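Transcobalamin-1 (Homo sapiens, PDB 4KKI) binds vitamin B12 and other corrinoids, holding cobalamin with femtomolar affinity and protecting it from the acid of the stomach. Local coordinates at residues 335-340 with 423-428; 50-55 with 379-384. All blocks are in the same frame, centred on the assembly; numbering follows the deposited sequence.

How the contacts relate
Contact 1 (335-340 with 423-428) is a strand pairing within the C-terminal beta domain, whereas contact 2 (50-55 with 379-384) crosses from the helical N-terminal domain to that beta domain. Their centres lie 27 Å apart and their nearest atoms about 10 Å, so they do not touch, and their segments alternate along the chain. Cyanocobalamin relates them: in contact 2 it touches W382, G383 and P384, and the R380 side chain comes within about 4 Å of it; in contact 1 the side chain of V428 is about 6 Å from the bound cyanocobalamin. Strand 384-389, which follows the turn of contact 2, places I389 against V340 and V428, tying the turn to the buried face of contact 1.

Contact 1: 335-340 with 423-428; sequences SVNYSV and GENLEV. With NAG (2-acetamido-2-deoxy-beta-D-glucopyranose), chain H.
S339 lies opposite E427 of the neighbouring parallel strand and bonds to the residues on either side of it, which fixes the register: S339 N donates to L426 O (2.9 Å) and V428 N to S339 O (2.9 Å, 162° at the hydrogen). Upstream, N337 N reaches E424 O at 2.8 Å, and N425 forms an inverse gamma turn just before the regular strand. The tight side carries V336, Y338, L426 and V428. V336 CG2 meets L426 CD1 at 3.6 Å, the two branched side chains crossing at a slant, while Y338 offers its ring edge to L426 CB and has V428 CG2 3.8 Å from its CE1. On the other face S339 and E427 are still buried; the looser, more open part is confined to N337, N425 and the glycan. N337, its CG anti to the backbone N (chi1 179°), is bonded covalently through ND2 to C1 of the N-acetylglucosamine; the same ND2 also makes a weak, bent bond to N425 OD1 (3.3 Å, 131°). S339 CB and the NAG O6 are 3.3 Å apart. Strands 345-353 and 400-406 flank the pair within the mixed sheet, and helix 358-368 packs over the Y338 and V428 face.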
loop_
_atom_site.group_PDB
_atom_site.type_symbol
_atom_site.label_atom_id
_atom_site.label_comp_id
_atom_site.label_asym_id
_atom_site.label_seq_id
_atom_site.Cartn_x
_atom_site.Cartn_y
_atom_site.Cartn_z
ATOM N N SER A 335 0.930 18.143 -26.549
ATOM C CA SER A 335 0.465 17.022 -27.364
ATOM C C SER A 335 1.210 15.726 -27.059
ATOM O O SER A 335 2.418 15.733 -26.814
ATOM C CB SER A 335 0.572 17.351 -28.855
ATOM O OG SER A 335 -0.439 18.263 -29.248
ATOM N N VAL A 336 0.478 14.614 -27.081
ATOM C CA VAL A 336 1.047 13.307 -26.767
ATOM C C VAL A 336 0.540 12.217 -27.709
ATOM O O VAL A 336 -0.464 12.393 -28.399
ATOM C CB VAL A 336 0.705 12.879 -25.325
ATOM C CG1 VAL A 336 1.404 13.774 -24.313
ATOM C CG2 VAL A 336 -0.802 12.896 -25.117
ATOM N N ASN A 337 1.238 11.088 -27.722
ATOM C CA ASN A 337 0.805 9.921 -28.481
ATOM C C ASN A 337 0.051 8.943 -27.580
ATOM O O ASN A 337 0.647 8.047 -26.982
ATOM C CB ASN A 337 2.008 9.232 -29.133
ATOM C CG ASN A 337 1.621 7.998 -29.930
ATOM O OD1 ASN A 337 0.523 7.916 -30.482
ATOM N ND2 ASN A 337 2.527 7.023 -29.984
ATOM N N TYR A 338 -1.263 9.125 -27.485
ATOM C CA TYR A 338 -2.101 8.280 -26.640
ATOM C C TYR A 338 -2.563 7.023 -27.365
ATOM O O TYR A 338 -3.195 7.098 -28.420
ATOM C CB TYR A 338 -3.315 9.061 -26.142
ATOM C CG TYR A 338 -4.271 8.251 -25.294
ATOM C CD1 TYR A 338 -3.920 7.845 -24.013
ATOM C CD2 TYR A 338 -5.531 7.904 -25.770
ATOM C CE1 TYR A 338 -4.791 7.113 -23.231
ATOM C CE2 TYR A 338 -6.409 7.171 -24.995
ATOM C CZ TYR A 338 -6.034 6.778 -23.725
ATOM O OH TYR A 338 -6.903 6.050 -22.946
ATOM N N SER A 339 -2.257 5.867 -26.788
ATOM C CA SER A 339 -2.634 4.600 -27.396
ATOM C C SER A 339 -3.311 3.661 -26.403
ATOM O O SER A 339 -3.001 3.668 -25.211
ATOM C CB SER A 339 -1.415 3.920 -28.025
ATOM O OG SER A 339 -0.445 3.598 -27.047
ATOM N N VAL A 340 -4.245 2.862 -26.906
ATOM C CA VAL A 340 -4.889 1.827 -26.109
ATOM C C VAL A 340 -4.573 0.465 -26.707
ATOM O O VAL A 340 -5.046 0.134 -27.794
ATOM C CB VAL A 340 -6.416 2.012 -26.060
ATOM C CG1 VAL A 340 -7.069 0.832 -25.354
ATOM C CG2 VAL A 340 -6.774 3.322 -25.370
ATOM N N GLY A 423 5.197 15.303 -26.227
ATOM C CA GLY A 423 5.814 14.250 -27.013
ATOM C C GLY A 423 5.898 12.916 -26.299
ATOM O O GLY A 423 6.691 12.052 -26.673
ATOM N N GLU A 424 5.075 12.741 -25.270
ATOM C CA GLU A 424 5.067 11.497 -24.510
ATOM C C GLU A 424 4.238 10.412 -25.193
ATOM O O GLU A 424 3.130 10.667 -25.664
ATOM C CB GLU A 424 4.542 11.736 -23.093
ATOM C CG GLU A 424 5.597 11.596 -22.011
ATOM C CD GLU A 424 5.006 11.636 -20.616
ATOM O OE1 GLU A 424 5.509 10.906 -19.738
ATOM O OE2 GLU A 424 4.042 12.398 -20.396
ATOM N N ASN A 425 4.786 9.202 -25.247
ATOM C CA ASN A 425 4.044 8.047 -25.740
ATOM C C ASN A 425 3.202 7.419 -24.631
ATOM O O ASN A 425 3.602 6.427 -24.023
ATOM C CB ASN A 425 4.994 7.000 -26.329
ATOM C CG ASN A 425 5.699 7.489 -27.577
ATOM O OD1 ASN A 425 5.131 8.237 -28.372
ATOM N ND2 ASN A 425 6.946 7.068 -27.754
ATOM N N LEU A 426 2.040 8.008 -24.369
ATOM C CA LEU A 426 1.143 7.508 -23.334
ATOM C C LEU A 426 0.392 6.275 -23.815
ATOM O O LEU A 426 -0.073 6.224 -24.953
ATOM C CB LEU A 426 0.146 8.589 -22.929
ATOM C CG LEU A 426 0.766 9.913 -22.495
ATOM C CD1 LEU A 426 -0.323 10.895 -22.113
ATOM C CD2 LEU A 426 1.732 9.694 -21.341
ATOM N N GLU A 427 0.265 5.283 -22.943
ATOM C CA GLU A 427 -0.383 4.038 -23.326
ATOM C C GLU A 427 -1.142 3.405 -22.171
ATOM O O GLU A 427 -0.650 3.353 -21.044
ATOM C CB GLU A 427 0.653 3.054 -23.869
ATOM C CG GLU A 427 0.088 1.702 -24.269
ATOM C CD GLU A 427 1.157 0.758 -24.778
ATOM O OE1 GLU A 427 2.286 1.225 -25.041
ATOM O OE2 GLU A 427 0.874 -0.450 -24.911
ATOM N N VAL A 428 -2.350 2.935 -22.456
ATOM C CA VAL A 428 -3.086 2.110 -21.513
ATOM C C VAL A 428 -3.149 0.694 -22.076
ATOM O O VAL A 428 -3.728 0.466 -23.136
ATOM C CB VAL A 428 -4.504 2.638 -21.269
ATOM C CG1 VAL A 428 -5.148 1.877 -20.123
ATOM C CG2 VAL A 428 -4.464 4.127 -20.962
HETATM C C1 NAG H . 2.386 6.281 -31.211
HETATM C C2 NAG H . 3.719 6.150 -31.944
HETATM C C3 NAG H . 3.545 5.386 -33.249
HETATM C C4 NAG H . 2.850 4.059 -32.986
HETATM C C5 NAG H . 1.574 4.257 -32.177
HETATM C C6 NAG H . 0.987 2.902 -31.802
HETATM C C7 NAG H . 5.580 7.702 -31.891
HETATM C C8 NAG H . 6.268 8.761 -32.701
HETATM N N2 NAG H . 4.309 7.453 -32.195
HETATM O O3 NAG H . 4.805 5.150 -33.834
HETATM O O4 NAG H . 2.533 3.439 -34.212
HETATM O O5 NAG H . 1.815 5.004 -30.999
HETATM O O6 NAG H . -0.121 3.093 -30.954
HETATM O O7 NAG H . 6.185 7.107 -30.999
#

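Contact 2: 50-55 with 379-384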
loop_
_atom_site.group_PDB
_atom_site.type_symbol
_atom_site.label_atom_id
_atom_site.label_comp_id
_atom_site.label_asym_id
_atom_site.label_seq_id
_atom_site.Cartn_x
_atom_site.Cartn_y
_atom_site.Cartn_z
ATOM N N ARG A 50 -14.133 13.008 0.830
ATOM C CA ARG A 50 -14.985 11.932 1.318
ATOM C C ARG A 50 -14.674 10.611 0.617
ATOM O O ARG A 50 -15.058 9.541 1.088
ATOM C CB ARG A 50 -16.457 12.299 1.125
ATOM C CG ARG A 50 -17.378 11.790 2.218
ATOM C CD ARG A 50 -18.761 12.409 2.101
ATOM N NE ARG A 50 -19.599 12.101 3.258
ATOM C CZ ARG A 50 -19.633 12.829 4.370
ATOM N NH1 ARG A 50 -20.427 12.476 5.372
ATOM N NH2 ARG A 50 -18.874 13.910 4.483
ATOM N N GLY A 51 -13.971 10.696 -0.509
ATOM C CA GLY A 51 -13.625 9.519 -1.284
ATOM C C GLY A 51 -12.371 8.821 -0.793
ATOM O O GLY A 51 -12.136 7.656 -1.113
ATOM N N THR A 52 -11.561 9.530 -0.013
ATOM C CA THR A 52 -10.319 8.956 0.487
ATOM C C THR A 52 -10.479 8.428 1.912
ATOM O O THR A 52 -11.322 8.900 2.676
ATOM C CB THR A 52 -9.146 9.958 0.417
ATOM O OG1 THR A 52 -7.904 9.249 0.499
ATOM C CG2 THR A 52 -9.225 10.970 1.552
ATOM N N SER A 53 -9.665 7.437 2.257
ATOM C CA SER A 53 -9.751 6.793 3.557
ATOM C C SER A 53 -9.077 7.624 4.643
ATOM O O SER A 53 -8.124 8.357 4.376
ATOM C CB SER A 53 -9.121 5.400 3.500
ATOM O OG SER A 53 -9.117 4.786 4.775
ATOM N N ALA A 54 -9.585 7.510 5.864
ATOM C CA ALA A 54 -8.948 8.129 7.021
ATOM C C ALA A 54 -8.283 7.058 7.875
ATOM O O ALA A 54 -7.550 7.365 8.813
ATOM C CB ALA A 54 -9.967 8.906 7.839
ATOM N N VAL A 55 -8.543 5.798 7.540
ATOM C CA VAL A 55 -8.000 4.673 8.290
ATOM C C VAL A 55 -6.479 4.603 8.185
ATOM O O VAL A 55 -5.778 4.562 9.197
ATOM C CB VAL A 55 -8.601 3.344 7.806
ATOM C CG1 VAL A 55 -7.939 2.172 8.517
ATOM C CG2 VAL A 55 -10.109 3.337 8.025
ATOM N N GLU A 379 -13.983 5.384 -8.473
ATOM C CA GLU A 379 -13.283 6.188 -7.484
ATOM C C GLU A 379 -12.780 5.308 -6.344
ATOM O O GLU A 379 -13.564 4.638 -5.671
ATOM C CB GLU A 379 -14.195 7.290 -6.943
ATOM C CG GLU A 379 -13.449 8.436 -6.283
ATOM C CD GLU A 379 -12.616 9.231 -7.270
ATOM O OE1 GLU A 379 -13.109 9.497 -8.388
ATOM O OE2 GLU A 379 -11.468 9.584 -6.931
ATOM N N ARG A 380 -11.468 5.303 -6.140
ATOM C CA ARG A 380 -10.866 4.557 -5.043
ATOM C C ARG A 380 -10.276 5.533 -4.039
ATOM O O ARG A 380 -10.300 6.744 -4.256
ATOM C CB ARG A 380 -9.771 3.627 -5.563
ATOM C CG ARG A 380 -10.263 2.514 -6.470
ATOM C CD ARG A 380 -10.959 1.419 -5.681
ATOM N NE ARG A 380 -11.139 0.213 -6.485
ATOM C CZ ARG A 380 -12.232 -0.061 -7.189
ATOM N NH1 ARG A 380 -13.255 0.783 -7.186
ATOM N NH2 ARG A 380 -12.304 -1.181 -7.894
ATOM N N SER A 381 -9.743 5.006 -2.943
ATOM C CA SER A 381 -9.095 5.841 -1.941
ATOM C C SER A 381 -7.854 6.492 -2.536
ATOM O O SER A 381 -7.549 7.649 -2.248
ATOM C CB SER A 381 -8.724 5.016 -0.708
ATOM O OG SER A 381 -8.071 5.816 0.262
ATOM N N TRP A 382 -7.147 5.741 -3.376
ATOM C CA TRP A 382 -5.955 6.250 -4.043
ATOM C C TRP A 382 -6.317 7.273 -5.113
ATOM O O TRP A 382 -5.502 8.123 -5.473
ATOM C CB TRP A 382 -5.153 5.105 -4.666
ATOM C CG TRP A 382 -4.217 4.415 -3.724
ATOM C CD1 TRP A 382 -4.460 3.279 -3.009
ATOM C CD2 TRP A 382 -2.878 4.812 -3.402
ATOM N NE1 TRP A 382 -3.356 2.945 -2.259
ATOM C CE2 TRP A 382 -2.371 3.871 -2.482
ATOM C CE3 TRP A 382 -2.059 5.873 -3.801
ATOM C CZ2 TRP A 382 -1.085 3.959 -1.954
ATOM C CZ3 TRP A 382 -0.780 5.960 -3.275
ATOM C CH2 TRP A 382 -0.307 5.009 -2.362
ATOM N N GLY A 383 -7.543 7.186 -5.618
ATOM C CA GLY A 383 -8.003 8.086 -6.659
ATOM C C GLY A 383 -8.703 7.339 -7.777
ATOM O O GLY A 383 -9.172 6.219 -7.574
ATOM N N PRO A 384 -8.781 7.960 -8.963
ATOM C CA PRO A 384 -9.410 7.367 -10.150
ATOM C C PRO A 384 -8.696 6.099 -10.605
ATOM O O PRO A 384 -7.507 6.136 -10.917
ATOM C CB PRO A 384 -9.259 8.463 -11.212
ATOM C CG PRO A 384 -9.104 9.726 -10.437
ATOM C CD PRO A 384 -8.340 9.343 -9.207
#
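S381 reaches the backbone of S53 with its hydroxyl. Its CB stays 3.9 Å from S53 N, at the margin of contact; chi1 of 179° then swings OG away from its own backbone N and out to the loop 50-55. At the tip, OG accepts from S53 N at 3.0 Å, with 156° at the hydrogen, and also rests 3.4 Å from S53 CB. T52 OG1 comes in alongside, 3.2 Å from S381 O and 3.4 Å from S381 OG; its single proton could serve either, and the longer link would be weak. At the base of the same side chain, S381 CA lies 3.6 Å from G51 O, so the loop approaches both ends of the serine. S381 sits at the tip of a beta-hairpin: strands 375-379 and 384-389 are joined through R380-G383, where R380 N donates to G383 O (2.9 Å), and S381 and W382, both with helical backbone angles, form the turn. This turn projects from the beta domain onto the alpha domain and thus bridges the two domains that enclose cobalamin, with W382, G383 and P384 touching the ligand. On the alpha side, S53 takes the S381 bond through its backbone N, while its OG accepts from V55 N (3.0 Å, 142°), capping the turn that leads into helix 55-63. N285 ND2 donates to S381 O, and the T52 side chain packs on P284 and N285, bringing helix 284-294 against the turn. The guanidinium of R380 is turned elsewhere, to a salt bridge with E378.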